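Local atomic coordinates of cryptic loci regulator 2 (Schizosaccharomyces pombe 972h-, PDB entry 5IKJ), a protein that promotes transcriptional silencing upstream of histone deacetylases and is required for proper nucleosome positioning at heterochromatic loci as part of the SHREC repressor complex. Residues I330-P342 against D377-I391. Numbering follows the deposited sequence.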
ATOM      1  N   ILE A 330       8.611 -21.949  -6.908  1.00 66.97           N
ATOM      2  CA  ILE A 330       8.192 -20.693  -6.298  1.00 63.41           C
ATOM      3  C   ILE A 330       6.996 -20.918  -5.382  1.00 68.75           C
ATOM      4  O   ILE A 330       6.908 -20.331  -4.297  1.00 59.51           O
ATOM      5  CB  ILE A 330       7.878 -19.651  -7.387  1.00 63.16           C
ATOM      6  CG1 ILE A 330       9.115 -19.395  -8.251  1.00 60.85           C
ATOM      7  CG2 ILE A 330       7.402 -18.346  -6.757  1.00 58.76           C
ATOM      8  CD1 ILE A 330       8.822 -18.636  -9.529  1.00 58.49           C
ATOM      9  N   CYS A 331       6.059 -21.767  -5.799  1.00 67.85           N
ATOM     10  CA  CYS A 331       4.824 -21.981  -5.057  1.00 63.30           C
ATOM     11  C   CYS A 331       5.005 -22.885  -3.845  1.00 62.47           C
ATOM     12  O   CYS A 331       4.008 -23.293  -3.240  1.00 62.66           O
ATOM     13  CB  CYS A 331       3.756 -22.553  -5.990  1.00 55.85           C
ATOM     14  SG  CYS A 331       3.292 -21.407  -7.308  1.00 56.62           S
ATOM     15  N   GLN A 332       6.246 -23.207  -3.484  1.00 66.30           N
ATOM     16  CA  GLN A 332       6.550 -23.861  -2.222  1.00 63.31           C
ATOM     17  C   GLN A 332       7.164 -22.905  -1.212  1.00 60.31           C
ATOM     18  O   GLN A 332       7.434 -23.313  -0.077  1.00 59.35           O
ATOM     19  CB  GLN A 332       7.500 -25.044  -2.445  1.00 63.70           C
ATOM     20  CG  GLN A 332       6.870 -26.217  -3.169  1.00 73.28           C
ATOM     21  CD  GLN A 332       7.616 -27.513  -2.926  1.00 81.58           C
ATOM     22  OE1 GLN A 332       8.838 -27.521  -2.779  1.00 78.76           O
ATOM     23  NE2 GLN A 332       6.880 -28.616  -2.868  1.00 94.11           N
ATOM     24  N   THR A 333       7.387 -21.651  -1.587  1.00 51.74           N
ATOM     25  CA  THR A 333       8.058 -20.692  -0.726  1.00 64.84           C
ATOM     26  C   THR A 333       7.050 -19.787  -0.027  1.00 64.36           C
ATOM     27  O   THR A 333       5.849 -19.805  -0.308  1.00 58.91           O
ATOM     28  CB  THR A 333       9.049 -19.838  -1.524  1.00 58.67           C
ATOM     29  OG1 THR A 333       8.334 -19.034  -2.471  1.00 59.71           O
ATOM     30  CG2 THR A 333      10.056 -20.710  -2.252  1.00 56.12           C
ATOM     31  N   TRP A 334       7.564 -18.988   0.907  1.00 59.93           N
ATOM     32  CA  TRP A 334       6.796 -17.923   1.535  1.00 55.57           C
ATOM     33  C   TRP A 334       7.775 -16.913   2.111  1.00 55.54           C
ATOM     34  O   TRP A 334       8.893 -17.267   2.495  1.00 56.31           O
ATOM     35  CB  TRP A 334       5.861 -18.454   2.630  1.00 48.70           C
ATOM     36  CG  TRP A 334       6.565 -19.132   3.770  1.00 58.87           C
ATOM     37  CD1 TRP A 334       6.909 -20.450   3.854  1.00 60.66           C
ATOM     38  CD2 TRP A 334       6.998 -18.526   4.996  1.00 54.90           C
ATOM     39  NE1 TRP A 334       7.532 -20.702   5.053  1.00 53.51           N
ATOM     40  CE2 TRP A 334       7.599 -19.538   5.772  1.00 55.41           C
ATOM     41  CE3 TRP A 334       6.937 -17.228   5.511  1.00 54.17           C
ATOM     42  CZ2 TRP A 334       8.135 -19.291   7.035  1.00 56.75           C
ATOM     43  CZ3 TRP A 334       7.471 -16.985   6.765  1.00 57.38           C
ATOM     44  CH2 TRP A 334       8.062 -18.012   7.511  1.00 56.05           C
ATOM     45  N   ASN A 335       7.352 -15.651   2.160  1.00 54.24           N
ATOM     46  CA  ASN A 335       8.205 -14.599   2.699  1.00 55.62           C
ATOM     47  C   ASN A 335       7.354 -13.467   3.250  1.00 54.13           C
ATOM     48  O   ASN A 335       6.434 -12.991   2.578  1.00 49.48           O
ATOM     49  CB  ASN A 335       9.168 -14.070   1.628  1.00 50.31           C
ATOM     50  CG  ASN A 335       8.452 -13.539   0.400  1.00 48.48           C
ATOM     51  OD1 ASN A 335       7.848 -14.301  -0.355  1.00 53.11           O
ATOM     52  ND2 ASN A 335       8.538 -12.232   0.181  1.00 50.69           N
ATOM     53  N   LEU A 336       7.664 -13.047   4.476  1.00 53.81           N
ATOM     54  CA  LEU A 336       7.054 -11.858   5.049  1.00 46.89           C
ATOM     55  C   LEU A 336       7.634 -10.608   4.397  1.00 42.16           C
ATOM     56  O   LEU A 336       8.763 -10.608   3.900  1.00 50.60           O
ATOM     57  CB  LEU A 336       7.294 -11.808   6.560  1.00 51.23           C
ATOM     58  CG  LEU A 336       6.535 -12.785   7.459  1.00 58.34           C
ATOM     59  CD1 LEU A 336       7.310 -13.002   8.748  1.00 51.65           C
ATOM     60  CD2 LEU A 336       5.140 -12.264   7.763  1.00 46.88           C
ATOM     61  N   PHE A 337       6.851  -9.532   4.406  1.00 43.07           N
ATOM     62  CA  PHE A 337       7.319  -8.253   3.894  1.00 45.66           C
ATOM     63  C   PHE A 337       6.529  -7.128   4.546  1.00 42.96           C
ATOM     64  O   PHE A 337       5.416  -7.327   5.039  1.00 47.48           O
ATOM     65  CB  PHE A 337       7.192  -8.172   2.366  1.00 49.55           C
ATOM     66  CG  PHE A 337       5.800  -8.417   1.857  1.00 38.88           C
ATOM     67  CD1 PHE A 337       4.873  -7.389   1.809  1.00 41.62           C
ATOM     68  CD2 PHE A 337       5.424  -9.673   1.416  1.00 40.53           C
ATOM     69  CE1 PHE A 337       3.594  -7.613   1.340  1.00 43.83           C
ATOM     70  CE2 PHE A 337       4.146  -9.903   0.943  1.00 46.45           C
ATOM     71  CZ  PHE A 337       3.229  -8.871   0.905  1.00 45.38           C
ATOM     72  N   GLY A 338       7.125  -5.940   4.543  1.00 43.58           N
ATOM     73  CA  GLY A 338       6.444  -4.747   5.004  1.00 48.62           C
ATOM     74  C   GLY A 338       6.335  -4.637   6.509  1.00 54.94           C
ATOM     75  O   GLY A 338       5.233  -4.484   7.047  1.00 44.34           O
ATOM     76  N   ILE A 339       7.471  -4.703   7.204  1.00 50.37           N
ATOM     77  CA  ILE A 339       7.464  -4.547   8.651  1.00 52.51           C
ATOM     78  C   ILE A 339       7.060  -3.122   9.002  1.00 57.20           C
ATOM     79  O   ILE A 339       7.419  -2.164   8.304  1.00 49.38           O
ATOM     80  CB  ILE A 339       8.842  -4.902   9.236  1.00 49.30           C
ATOM     81  CG1 ILE A 339       8.758  -5.038  10.758  1.00 59.60           C
ATOM     82  CG2 ILE A 339       9.878  -3.854   8.850  1.00 55.34           C
ATOM     83  CD1 ILE A 339       9.974  -5.698  11.380  1.00 58.83           C
ATOM     84  N   PHE A 340       6.304  -2.976  10.088  1.00 58.72           N
ATOM     85  CA  PHE A 340       5.861  -1.664  10.532  1.00 59.80           C
ATOM     86  C   PHE A 340       5.591  -1.711  12.028  1.00 54.72           C
ATOM     87  O   PHE A 340       5.529  -2.780  12.639  1.00 50.70           O
ATOM     88  CB  PHE A 340       4.608  -1.210   9.774  1.00 55.75           C
ATOM     89  CG  PHE A 340       3.366  -1.955  10.159  1.00 58.80           C
ATOM     90  CD1 PHE A 340       3.126  -3.225   9.668  1.00 38.12           C
ATOM     91  CD2 PHE A 340       2.436  -1.384  11.012  1.00 56.79           C
ATOM     92  CE1 PHE A 340       1.983  -3.914  10.019  1.00 50.38           C
ATOM     93  CE2 PHE A 340       1.290  -2.069  11.369  1.00 58.04           C
ATOM     94  CZ  PHE A 340       1.063  -3.335  10.873  1.00 55.66           C
ATOM     95  N   GLN A 341       5.432  -0.525  12.614  1.00 62.96           N
ATOM     96  CA  GLN A 341       5.095  -0.399  14.023  1.00 60.03           C
ATOM     97  C   GLN A 341       3.616  -0.071  14.149  1.00 47.06           C
ATOM     98  O   GLN A 341       3.196   1.006  13.700  1.00 56.04           O
ATOM     99  CB  GLN A 341       5.935   0.691  14.684  1.00 67.21           C
ATOM    100  CG  GLN A 341       7.406   0.346  14.824  1.00 85.90           C
ATOM    101  CD  GLN A 341       7.642  -0.811  15.773  1.00 83.20           C
ATOM    102  OE1 GLN A 341       6.773  -1.161  16.572  1.00 89.31           O
ATOM    103  NE2 GLN A 341       8.822  -1.414  15.690  1.00 75.36           N
ATOM    104  N   PRO A 342       2.791  -0.943  14.727  1.00 43.20           N
ATOM    105  CA  PRO A 342       1.387  -0.580  14.948  1.00 51.61           C
ATOM    106  C   PRO A 342       1.278   0.732  15.712  1.00 49.72           C
ATOM    107  O   PRO A 342       2.153   1.089  16.504  1.00 43.89           O
ATOM    108  CB  PRO A 342       0.837  -1.756  15.762  1.00 53.68           C
ATOM    109  CG  PRO A 342       1.714  -2.904  15.407  1.00 52.58           C
ATOM    110  CD  PRO A 342       3.078  -2.324  15.159  1.00 46.80           C
ATOM    111  N   ASP A 377       7.007  -8.510  16.021  1.00 54.38           N
ATOM    112  CA  ASP A 377       7.191  -7.811  14.759  1.00 47.90           C
ATOM    113  C   ASP A 377       5.935  -7.980  13.915  1.00 47.74           C
ATOM    114  O   ASP A 377       5.436  -9.097  13.749  1.00 47.32           O
ATOM    115  CB  ASP A 377       8.411  -8.349  14.010  1.00 50.69           C
ATOM    116  CG  ASP A 377       9.719  -7.943  14.657  1.00 53.15           C
ATOM    117  OD1 ASP A 377       9.734  -6.936  15.397  1.00 58.24           O
ATOM    118  OD2 ASP A 377      10.735  -8.626  14.421  1.00 76.77           O
ATOM    119  N   HIS A 378       5.422  -6.870  13.394  1.00 40.87           N
ATOM    120  CA  HIS A 378       4.201  -6.862  12.605  1.00 46.39           C
ATOM    121  C   HIS A 378       4.528  -6.575  11.145  1.00 44.90           C
ATOM    122  O   HIS A 378       5.483  -5.857  10.836  1.00 41.34           O
ATOM    123  CB  HIS A 378       3.216  -5.823  13.146  1.00 44.72           C
ATOM    124  CG  HIS A 378       2.800  -6.076  14.563  1.00 51.27           C
ATOM    125  ND1 HIS A 378       1.576  -6.616  14.894  1.00 52.29           N
ATOM    126  CD2 HIS A 378       3.452  -5.878  15.733  1.00 43.87           C
ATOM    127  CE1 HIS A 378       1.490  -6.734  16.207  1.00 51.77           C
ATOM    128  NE2 HIS A 378       2.615  -6.294  16.740  1.00 44.51           N
ATOM    129  N   PHE A 379       3.728  -7.145  10.246  1.00 49.44           N
ATOM    130  CA  PHE A 379       4.040  -7.136   8.825  1.00 44.06           C
ATOM    131  C   PHE A 379       2.796  -6.837   8.004  1.00 42.50           C
ATOM    132  O   PHE A 379       1.704  -7.327   8.304  1.00 43.46           O
ATOM    133  CB  PHE A 379       4.641  -8.480   8.392  1.00 44.61           C
ATOM    134  CG  PHE A 379       5.991  -8.753   8.982  1.00 46.14           C
ATOM    135  CD1 PHE A 379       7.139  -8.320   8.343  1.00 49.25           C
ATOM    136  CD2 PHE A 379       6.114  -9.435  10.181  1.00 46.46           C
ATOM    137  CE1 PHE A 379       8.385  -8.564   8.884  1.00 47.40           C
ATOM    138  CE2 PHE A 379       7.359  -9.683  10.728  1.00 47.21           C
ATOM    139  CZ  PHE A 379       8.496  -9.247  10.077  1.00 46.79           C
ATOM    140  N   TYR A 380       2.983  -6.034   6.954  1.00 49.70           N
ATOM    141  CA  TYR A 380       1.882  -5.695   6.057  1.00 40.38           C
ATOM    142  C   TYR A 380       1.290  -6.935   5.402  1.00 40.55           C
ATOM    143  O   TYR A 380       0.071  -7.023   5.210  1.00 43.48           O
ATOM    144  CB  TYR A 380       2.371  -4.731   4.980  1.00 44.18           C
ATOM    145  CG  TYR A 380       1.947  -3.301   5.167  1.00 42.60           C
ATOM    146  CD1 TYR A 380       2.667  -2.440   5.981  1.00 49.71           C
ATOM    147  CD2 TYR A 380       0.837  -2.803   4.508  1.00 41.37           C
ATOM    148  CE1 TYR A 380       2.283  -1.124   6.139  1.00 49.79           C
ATOM    149  CE2 TYR A 380       0.446  -1.498   4.660  1.00 45.91           C
ATOM    150  CZ  TYR A 380       1.167  -0.659   5.475  1.00 48.07           C
ATOM    151  OH  TYR A 380       0.761   0.649   5.612  1.00 60.59           O
ATOM    152  N   GLY A 381       2.131  -7.894   5.032  1.00 42.34           N
ATOM    153  CA  GLY A 381       1.643  -9.008   4.243  1.00 45.18           C
ATOM    154  C   GLY A 381       2.652 -10.132   4.179  1.00 47.11           C
ATOM    155  O   GLY A 381       3.726 -10.078   4.782  1.00 46.57           O
ATOM    156  N   ILE A 382       2.283 -11.159   3.417  1.00 46.32           N
ATOM    157  CA  ILE A 382       3.071 -12.380   3.315  1.00 48.97           C
ATOM    158  C   ILE A 382       2.706 -13.089   2.020  1.00 49.69           C
ATOM    159  O   ILE A 382       1.524 -13.223   1.685  1.00 48.11           O
ATOM    160  CB  ILE A 382       2.827 -13.291   4.533  1.00 44.34           C
ATOM    161  CG1 ILE A 382       3.785 -14.483   4.523  1.00 49.07           C
ATOM    162  CG2 ILE A 382       1.379 -13.773   4.558  1.00 45.70           C
ATOM    163  CD1 ILE A 382       3.801 -15.258   5.828  1.00 48.11           C
ATOM    164  N   PHE A 383       3.713 -13.531   1.273  1.00 49.13           N
ATOM    165  CA  PHE A 383       3.483 -14.429   0.149  1.00 48.29           C
ATOM    166  C   PHE A 383       3.305 -15.841   0.685  1.00 44.10           C
ATOM    167  O   PHE A 383       4.186 -16.359   1.380  1.00 49.53           O
ATOM    168  CB  PHE A 383       4.649 -14.387  -0.836  1.00 49.53           C
ATOM    169  CG  PHE A 383       4.585 -13.253  -1.816  1.00 36.23           C
ATOM    170  CD1 PHE A 383       3.808 -13.353  -2.959  1.00 42.97           C
ATOM    171  CD2 PHE A 383       5.318 -12.099  -1.609  1.00 47.06           C
ATOM    172  CE1 PHE A 383       3.751 -12.313  -3.870  1.00 45.97           C
ATOM    173  CE2 PHE A 383       5.266 -11.055  -2.517  1.00 44.34           C
ATOM    174  CZ  PHE A 383       4.482 -11.164  -3.650  1.00 44.43           C
ATOM    175  N   ARG A 384       2.173 -16.463   0.376  1.00 50.39           N
ATOM    176  CA  ARG A 384       1.943 -17.867   0.698  1.00 46.95           C
ATOM    177  C   ARG A 384       1.954 -18.630  -0.619  1.00 50.69           C
ATOM    178  O   ARG A 384       0.943 -18.679  -1.327  1.00 53.77           O
ATOM    179  CB  ARG A 384       0.630 -18.074   1.447  1.00 45.02           C
ATOM    180  CG  ARG A 384       0.421 -19.523   1.859  1.00 42.13           C
ATOM    181  CD  ARG A 384      -0.978 -19.809   2.356  1.00 48.17           C
ATOM    182  NE  ARG A 384      -1.096 -21.204   2.770  1.00 54.53           N
ATOM    183  CZ  ARG A 384      -1.222 -22.228   1.930  1.00 51.76           C
ATOM    184  NH1 ARG A 384      -1.249 -22.024   0.619  1.00 60.07           N
ATOM    185  NH2 ARG A 384      -1.316 -23.463   2.403  1.00 54.09           N
ATOM    186  N   GLY A 385       3.097 -19.228  -0.943  1.00 59.89           N
ATOM    187  CA  GLY A 385       3.237 -19.944  -2.193  1.00 60.96           C
ATOM    188  C   GLY A 385       2.906 -19.081  -3.392  1.00 50.75           C
ATOM    189  O   GLY A 385       3.631 -18.131  -3.703  1.00 49.54           O
ATOM    190  N   ALA A 386       1.798 -19.394  -4.064  1.00 49.34           N
ATOM    191  CA  ALA A 386       1.416 -18.686  -5.280  1.00 51.92           C
ATOM    192  C   ALA A 386       0.722 -17.360  -5.010  1.00 53.89           C
ATOM    193  O   ALA A 386       0.687 -16.504  -5.902  1.00 53.46           O
ATOM    194  CB  ALA A 386       0.492 -19.563  -6.127  1.00 47.21           C
ATOM    195  N   GLU A 387       0.177 -17.162  -3.812  1.00 59.12           N
ATOM    196  CA  GLU A 387      -0.723 -16.054  -3.536  1.00 41.93           C
ATOM    197  C   GLU A 387      -0.083 -15.035  -2.599  1.00 44.96           C
ATOM    198  O   GLU A 387       0.808 -15.358  -1.809  1.00 47.36           O
ATOM    199  CB  GLU A 387      -2.029 -16.567  -2.927  1.00 52.56           C
ATOM    200  CG  GLU A 387      -2.830 -17.444  -3.876  1.00 48.34           C
ATOM    201  CD  GLU A 387      -3.944 -18.203  -3.184  1.00 59.35           C
ATOM    202  OE1 GLU A 387      -3.786 -18.540  -1.992  1.00 54.52           O
ATOM    203  OE2 GLU A 387      -4.980 -18.462  -3.833  1.00 53.50           O
ATOM    204  N   LYS A 388      -0.556 -13.797  -2.707  1.00 41.72           N
ATOM    205  CA  LYS A 388      -0.148 -12.704  -1.838  1.00 41.39           C
ATOM    206  C   LYS A 388      -1.248 -12.441  -0.819  1.00 50.69           C
ATOM    207  O   LYS A 388      -2.434 -12.430  -1.164  1.00 48.19           O
ATOM    208  CB  LYS A 388       0.117 -11.441  -2.657  1.00 42.73           C
ATOM    209  CG  LYS A 388       1.153 -10.492  -2.078  1.00 41.33           C
ATOM    210  CD  LYS A 388       1.412  -9.337  -3.037  1.00 45.12           C
ATOM    211  CE  LYS A 388       2.569  -8.462  -2.581  1.00 46.94           C
ATOM    212  NZ  LYS A 388       3.038  -7.567  -3.674  1.00 50.65           N
ATOM    213  N   LEU A 389      -0.855 -12.227   0.436  1.00 44.68           N
ATOM    214  CA  LEU A 389      -1.806 -11.989   1.512  1.00 45.92           C
ATOM    215  C   LEU A 389      -1.432 -10.722   2.264  1.00 42.66           C
ATOM    216  O   LEU A 389      -0.255 -10.384   2.404  1.00 45.00           O
ATOM    217  CB  LEU A 389      -1.872 -13.172   2.483  1.00 39.40           C
ATOM    218  CG  LEU A 389      -2.671 -14.378   1.986  1.00 43.77           C
ATOM    219  CD1 LEU A 389      -2.438 -15.576   2.889  1.00 51.64           C
ATOM    220  CD2 LEU A 389      -4.158 -14.049   1.910  1.00 47.41           C
ATOM    221  N   TRP A 390      -2.458 -10.028   2.751  1.00 41.86           N
ATOM    222  CA  TRP A 390      -2.292  -8.731   3.386  1.00 42.48           C
ATOM    223  C   TRP A 390      -3.059  -8.670   4.699  1.00 47.47           C
ATOM    224  O   TRP A 390      -3.931  -9.496   4.985  1.00 45.29           O
ATOM    225  CB  TRP A 390      -2.806  -7.592   2.498  1.00 42.07           C
ATOM    226  CG  TRP A 390      -2.092  -7.376   1.188  1.00 51.67           C
ATOM    227  CD1 TRP A 390      -2.422  -7.914  -0.028  1.00 45.01           C
ATOM    228  CD2 TRP A 390      -0.959  -6.527   0.954  1.00 47.83           C
ATOM    229  NE1 TRP A 390      -1.557  -7.462  -0.995  1.00 43.37           N
ATOM    230  CE2 TRP A 390      -0.650  -6.612  -0.420  1.00 49.09           C
ATOM    231  CE3 TRP A 390      -0.173  -5.710   1.771  1.00 44.22           C
ATOM    232  CZ2 TRP A 390       0.414  -5.913  -0.991  1.00 42.89           C
ATOM    233  CZ3 TRP A 390       0.884  -5.018   1.201  1.00 51.22           C
ATOM    234  CH2 TRP A 390       1.167  -5.124  -0.166  1.00 44.33           C
ATOM    235  N   ILE A 391      -2.724  -7.654   5.494  1.00 47.12           N
ATOM    236  CA  ILE A 391      -3.634  -7.187   6.528  1.00 43.89           C
ATOM    237  C   ILE A 391      -4.830  -6.523   5.854  1.00 52.90           C
ATOM    238  O   ILE A 391      -4.706  -5.906   4.787  1.00 50.05           O
ATOM    239  CB  ILE A 391      -2.927  -6.217   7.494  1.00 41.74           C
ATOM    240  CG1 ILE A 391      -2.391  -4.994   6.739  1.00 47.80           C
ATOM    241  CG2 ILE A 391      -1.798  -6.935   8.230  1.00 44.76           C
ATOM    242  CD1 ILE A 391      -1.804  -3.913   7.631  1.00 51.27           C
TER
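With CG lodged between the backbone N and the carbonyl carbon, Phe337 (chi1 56°) and Phe340 (chi1 72°) swing their rings toward residues 377-391: Phe337 lies with a face against Gly381 CA, Phe340 turns an edge to Phe379 C. Strand 333-340 pairs antiparallel with the bent strand 377-384, probably part of an SH3-like sheet, as residues 378-391 belong to the Clr2 family of the SH3 clan; a type II' turn at Arg384-Glu387 leads into hairpin strand 387-390. A classic beta bulge interrupts the pairing where Tyr380 and Gly381 both face Phe337. Phe337 N donates a hydrogen bond to Gly381 O (3.2 Å), and Tyr380 N one to Gly338 O (2.7 Å), from above the carbonyl plane. The edge of the Phe337 ring meets the face of Trp390 in a T-shaped pair, planes at 80°, and Phe337 CE2 touches Phe383 CD2 at 3.6 Å, completing an aromatic cluster. Lys388 CE packs on Phe337 CZ, and Lys388 NZ goes on to a salt bridge with Glu230. The edge of Tyr380 points at one face of the Phe340 ring, and His378 CB lies over the opposite face. On the other side of the sheet, Leu336 CD1 and Ile339 CG1 hold the Phe379 ring between them, one over each face. Another protein's chain packs its backbone against Asn335 and Phe337. At the turn, Gly385 N donates to Thr333 O (2.9 Å), and Cys331 SG rests on Ala386 CB. Pro342 CG sits over the centre of the His378 imidazole, 3.5 Å from His378 CG, while His378 ND1 is hydrogen-bonded to Asp416 OD1.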